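Local structure of protein kinase domain-containing protein (Chaetomium thermophilum, 6Z3U) at residues V139-Y144 / L168-E173; T253-V256 / Y261-P264. The protein serves as the kinase subunit of the CAK complex, a CDK7-type enzyme that probably phosphorylates serine and threonine in proteins, including the RNA polymerase II C-terminal repeats. All blocks are in the same frame, centred on the assembly; numbering follows the deposited sequence.

How the contacts relate
From the N terminus, contact 1 comes first: after strand 118-124 and a loop, helix 136-148 packs on the N-lobe sheet, strand 157-162 forms the sheet edge, and strand 168-172 runs back between it and strand 118-124, facing the helix and closing a loop of 23 intervening residues. Contact 2 opens much later, in the activation segment between strand 243-244 and helix 264-267, and closes a short loop with four residues between its halves. The two therefore lie in series, neither nesting nor crossing, with centres about 24 Å apart and nearest atoms about 6 Å apart. Contact 1 binds the C helix to the N-lobe sheet; contact 2 folds the end of the activation segment against the C lobe.

Contact 1: residues V139-Y144 / L168-E173; sequences VRELKY and LNLVLE
L142 reaches from the helix to two leucines of strand 168-172, and these apolar contacts make up most of the interface. One branch, CD2, meets L168 CD2 nearly tip to tip at 3.9 Å. The other, CD1, comes to 3.5 Å from L170 CD2, the two side chains slanting past each other. L168 and L170 get there by different torsions: L168 has CG anti to its backbone N (chi1 -173°), L170 has CG anti to the carbonyl carbon (chi1 -55°). Each presents its CD2 methyl to one branch of L142. V160 of the neighbouring strand also packs on L142.

No hydrogen bond joins the two segments; the helix and strand axes stay 10.8 Å apart at an angle of 42°, leaving the interval to side chains. Polar chemistry enters at the margin, through E141. Its OE1 lies 4.4 Å from L170 CD1, but the carboxylate is held elsewhere: OE1 forms a salt bridge to K122, and OE2 accepts a hydrogen bond from F239 N. Packing beside L170 and gripped at both oxygens, this buried group has limited freedom to turn.

The arrangement is that of the protein kinase N lobe, the C helix laid against the five-stranded sheet, with the lysine-glutamate pair formed as in active-like kinases.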
loop_
_atom_site.group_PDB
_atom_site.type_symbol
_atom_site.label_atom_id
_atom_site.label_comp_id
_atom_site.label_asym_id
_atom_site.label_seq_id
_atom_site.Cartn_x
_atom_site.Cartn_y
_atom_site.Cartn_z
ATOM N N VAL B 139 -3.644 -5.299 7.659
ATOM C CA VAL B 139 -3.041 -4.043 7.221
ATOM C C VAL B 139 -2.861 -4.034 5.708
ATOM O O VAL B 139 -3.132 -3.028 5.041
ATOM C CB VAL B 139 -1.703 -3.821 7.948
ATOM C CG1 VAL B 139 -0.975 -2.634 7.360
ATOM C CG2 VAL B 139 -1.938 -3.622 9.431
ATOM N N ARG B 140 -2.398 -5.152 5.144
ATOM C CA ARG B 140 -2.134 -5.206 3.710
ATOM C C ARG B 140 -3.422 -5.069 2.908
ATOM O O ARG B 140 -3.482 -4.302 1.939
ATOM C CB ARG B 140 -1.414 -6.510 3.360
ATOM C CG ARG B 140 0.048 -6.536 3.777
ATOM C CD ARG B 140 0.620 -7.943 3.796
ATOM N NE ARG B 140 2.058 -7.931 4.053
ATOM C CZ ARG B 140 2.738 -8.937 4.596
ATOM N NH1 ARG B 140 2.114 -10.050 4.963
ATOM N NH2 ARG B 140 4.046 -8.824 4.780
ATOM N N GLU B 141 -4.462 -5.814 3.287
ATOM C CA GLU B 141 -5.731 -5.716 2.576
ATOM C C GLU B 141 -6.264 -4.289 2.618
ATOM O O GLU B 141 -6.707 -3.746 1.601
ATOM C CB GLU B 141 -6.747 -6.690 3.175
ATOM C CG GLU B 141 -6.465 -8.159 2.875
ATOM C CD GLU B 141 -7.679 -8.896 2.339
ATOM O OE1 GLU B 141 -8.582 -9.216 3.141
ATOM O OE2 GLU B 141 -7.725 -9.162 1.119
ATOM N N LEU B 142 -6.219 -3.663 3.793
ATOM C CA LEU B 142 -6.746 -2.309 3.932
ATOM C C LEU B 142 -6.007 -1.334 3.024
ATOM O O LEU B 142 -6.615 -0.426 2.447
ATOM C CB LEU B 142 -6.645 -1.871 5.393
ATOM C CG LEU B 142 -7.713 -0.918 5.926
ATOM C CD1 LEU B 142 -9.105 -1.422 5.592
ATOM C CD2 LEU B 142 -7.556 -0.753 7.431
ATOM N N LYS B 143 -4.692 -1.506 2.889
ATOM C CA LYS B 143 -3.891 -0.588 2.089
ATOM C C LYS B 143 -4.080 -0.827 0.596
ATOM O O LYS B 143 -4.403 0.102 -0.151
ATOM C CB LYS B 143 -2.415 -0.734 2.469
ATOM C CG LYS B 143 -1.451 0.100 1.633
ATOM C CD LYS B 143 0.002 -0.215 1.989
ATOM C CE LYS B 143 0.976 0.611 1.160
ATOM N NZ LYS B 143 2.393 0.211 1.395
ATOM N N TYR B 144 -3.890 -2.066 0.144
ATOM C CA TYR B 144 -3.770 -2.320 -1.287
ATOM C C TYR B 144 -5.120 -2.449 -1.978
ATOM O O TYR B 144 -5.237 -2.097 -3.158
ATOM C CB TYR B 144 -2.925 -3.572 -1.515
ATOM C CG TYR B 144 -1.492 -3.396 -1.064
ATOM C CD1 TYR B 144 -0.737 -2.313 -1.498
ATOM C CD2 TYR B 144 -0.900 -4.297 -0.192
ATOM C CE1 TYR B 144 0.570 -2.139 -1.086
ATOM C CE2 TYR B 144 0.408 -4.131 0.227
ATOM C CZ TYR B 144 1.138 -3.050 -0.224
ATOM O OH TYR B 144 2.439 -2.879 0.188
ATOM N N LEU B 168 -12.646 -4.469 12.977
ATOM C CA LEU B 168 -12.515 -3.886 11.649
ATOM C C LEU B 168 -13.497 -4.553 10.695
ATOM O O LEU B 168 -13.622 -5.783 10.682
ATOM C CB LEU B 168 -11.086 -4.042 11.135
ATOM C CG LEU B 168 -10.761 -3.336 9.820
ATOM C CD1 LEU B 168 -10.943 -1.834 9.959
ATOM C CD2 LEU B 168 -9.346 -3.669 9.377
ATOM N N ASN B 169 -14.185 -3.743 9.897
ATOM C CA ASN B 169 -15.188 -4.235 8.962
ATOM C C ASN B 169 -14.861 -3.748 7.561
ATOM O O ASN B 169 -14.580 -2.562 7.362
ATOM C CB ASN B 169 -16.595 -3.775 9.361
ATOM C CG ASN B 169 -16.999 -4.261 10.736
ATOM O OD1 ASN B 169 -16.727 -3.605 11.738
ATOM N ND2 ASN B 169 -17.650 -5.419 10.790
ATOM N N LEU B 170 -14.899 -4.665 6.599
ATOM C CA LEU B 170 -14.656 -4.355 5.197
ATOM C C LEU B 170 -15.934 -4.601 4.409
ATOM O O LEU B 170 -16.424 -5.735 4.353
ATOM C CB LEU B 170 -13.526 -5.210 4.632
ATOM C CG LEU B 170 -12.188 -5.167 5.366
ATOM C CD1 LEU B 170 -11.163 -6.001 4.613
ATOM C CD2 LEU B 170 -11.707 -3.739 5.541
ATOM N N VAL B 171 -16.458 -3.551 3.791
ATOM C CA VAL B 171 -17.618 -3.662 2.915
ATOM C C VAL B 171 -17.086 -3.927 1.513
ATOM O O VAL B 171 -16.488 -3.046 0.890
ATOM C CB VAL B 171 -18.484 -2.400 2.960
ATOM C CG1 VAL B 171 -19.762 -2.608 2.167
ATOM C CG2 VAL B 171 -18.797 -2.022 4.402
ATOM N N LEU B 172 -17.298 -5.143 1.019
ATOM C CA LEU B 172 -16.681 -5.611 -0.209
ATOM C C LEU B 172 -17.738 -5.945 -1.252
ATOM O O LEU B 172 -18.924 -6.097 -0.948
ATOM C CB LEU B 172 -15.816 -6.852 0.047
ATOM C CG LEU B 172 -14.643 -6.678 1.007
ATOM C CD1 LEU B 172 -14.221 -8.019 1.572
ATOM C CD2 LEU B 172 -13.480 -6.020 0.296
ATOM N N GLU B 173 -17.276 -6.062 -2.494
ATOM C CA GLU B 173 -18.133 -6.515 -3.578
ATOM C C GLU B 173 -18.748 -7.863 -3.225
ATOM O O GLU B 173 -18.081 -8.745 -2.680
ATOM C CB GLU B 173 -17.324 -6.630 -4.870
ATOM C CG GLU B 173 -17.895 -5.870 -6.050
ATOM C CD GLU B 173 -17.079 -6.068 -7.314
ATOM O OE1 GLU B 173 -15.888 -5.692 -7.319
ATOM O OE2 GLU B 173 -17.628 -6.604 -8.301
#

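Contact 2: residues T253-V256 / Y261-P264; sequences TANV and YRPP
R262 reaches toward the backbone of V256 and lays its long side chain beside that residue's carbonyl, with CG 3.6 Å from V256 O. The head of the arginine comes in by its edge, V256 CA lying close to the guanidinium plane. The modelled NH1 sits too near V256 O for any bond to be read from that pair at this resolution. NH1 is also 3.4 Å from V256 N, but both are donors and no bond links them. N255 sends its amide over from the other segment, bringing OD1 to 4.0 Å from R262 NH1, the amide and guanidinium planes turned 45° apart.

The next shell explains how the pieces are placed. In R262 the chain runs out extended and then bends at chi3 (-48°), which swings the guanidinium round to the 253-256 backbone; NH2 has a long, weak ion pair with E301. On the facing side, V256 N makes a weak hydrogen bond to A254 O, 3.3 Å, a tight turn about N255 in the manner of an inverse gamma turn. The V256 side chain itself points away from R262 and rests on L266.

In CDK2 the equivalent arginine helps set the backbone that forms the P+1 pocket; R262 probably occupies the same place, though the contact modelled here is too close to confirm the bond. Y261, P263 and P264 carry the arrangement into the C lobe. Y261 hydrogen-bonds to helix 276-291 twice, through OH to E288 and through its carbonyl O to S281. P263 packs on V277 and W280 of the same helix, and, as N-cap, begins helix 264-267, whose L267 meets R262.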
loop_
_atom_site.group_PDB
_atom_site.type_symbol
_atom_site.label_atom_id
_atom_site.label_comp_id
_atom_site.label_asym_id
_atom_site.label_seq_id
_atom_site.Cartn_x
_atom_site.Cartn_y
_atom_site.Cartn_z
ATOM N N THR B 253 10.783 -11.034 1.648
ATOM C CA THR B 253 10.656 -12.375 2.194
ATOM C C THR B 253 10.589 -13.393 1.066
ATOM O O THR B 253 9.983 -13.146 0.018
ATOM C CB THR B 253 9.410 -12.489 3.069
ATOM O OG1 THR B 253 9.434 -11.456 4.060
ATOM C CG2 THR B 253 9.368 -13.833 3.774
ATOM N N ALA B 254 11.231 -14.536 1.282
ATOM C CA ALA B 254 11.154 -15.652 0.354
ATOM C C ALA B 254 9.993 -16.585 0.661
ATOM O O ALA B 254 9.712 -17.487 -0.137
ATOM C CB ALA B 254 12.462 -16.445 0.378
ATOM N N ASN B 255 9.322 -16.386 1.793
ATOM C CA ASN B 255 8.223 -17.248 2.219
ATOM C C ASN B 255 6.891 -16.584 1.876
ATOM O O ASN B 255 6.165 -16.079 2.733
ATOM C CB ASN B 255 8.336 -17.537 3.715
ATOM C CG ASN B 255 7.336 -18.575 4.189
ATOM O OD1 ASN B 255 6.852 -19.393 3.407
ATOM N ND2 ASN B 255 7.027 -18.547 5.481
ATOM N N VAL B 256 6.584 -16.581 0.580
ATOM C CA VAL B 256 5.311 -16.091 0.067
ATOM C C VAL B 256 4.858 -17.017 -1.055
ATOM O O VAL B 256 5.633 -17.815 -1.585
ATOM C CB VAL B 256 5.396 -14.633 -0.433
ATOM C CG1 VAL B 256 5.381 -13.666 0.740
ATOM C CG2 VAL B 256 6.639 -14.428 -1.275
ATOM N N TYR B 261 2.417 -23.046 -6.185
ATOM C CA TYR B 261 2.490 -21.957 -7.150
ATOM C C TYR B 261 3.721 -21.083 -6.939
ATOM O O TYR B 261 3.840 -20.034 -7.583
ATOM C CB TYR B 261 1.217 -21.111 -7.072
ATOM C CG TYR B 261 -0.045 -21.948 -7.082
ATOM C CD1 TYR B 261 -0.552 -22.483 -5.905
ATOM C CD2 TYR B 261 -0.715 -22.220 -8.266
ATOM C CE1 TYR B 261 -1.692 -23.254 -5.904
ATOM C CE2 TYR B 261 -1.862 -22.994 -8.275
ATOM C CZ TYR B 261 -2.343 -23.507 -7.089
ATOM O OH TYR B 261 -3.480 -24.277 -7.081
ATOM N N ARG B 262 4.643 -21.498 -6.064
ATOM C CA ARG B 262 5.820 -20.696 -5.740
ATOM C C ARG B 262 6.846 -20.808 -6.862
ATOM O O ARG B 262 7.152 -21.921 -7.302
ATOM C CB ARG B 262 6.455 -21.173 -4.437
ATOM C CG ARG B 262 7.322 -20.132 -3.744
ATOM C CD ARG B 262 8.135 -20.741 -2.606
ATOM N NE ARG B 262 7.350 -21.578 -1.703
ATOM C CZ ARG B 262 6.554 -21.126 -0.741
ATOM N NH1 ARG B 262 6.418 -19.824 -0.538
ATOM N NH2 ARG B 262 5.893 -21.985 0.023
ATOM N N PRO B 263 7.404 -19.700 -7.343
ATOM C CA PRO B 263 8.401 -19.786 -8.416
ATOM C C PRO B 263 9.716 -20.326 -7.888
ATOM O O PRO B 263 9.955 -20.327 -6.671
ATOM C CB PRO B 263 8.540 -18.332 -8.888
ATOM C CG PRO B 263 8.185 -17.522 -7.697
ATOM C CD PRO B 263 7.134 -18.303 -6.955
ATOM N N PRO B 264 10.605 -20.785 -8.774
ATOM C CA PRO B 264 11.875 -21.356 -8.290
ATOM C C PRO B 264 12.752 -20.355 -7.559
ATOM O O PRO B 264 13.423 -20.724 -6.588
ATOM C CB PRO B 264 12.536 -21.877 -9.576
ATOM C CG PRO B 264 11.864 -21.141 -10.693
ATOM C CD PRO B 264 10.462 -20.899 -10.236
#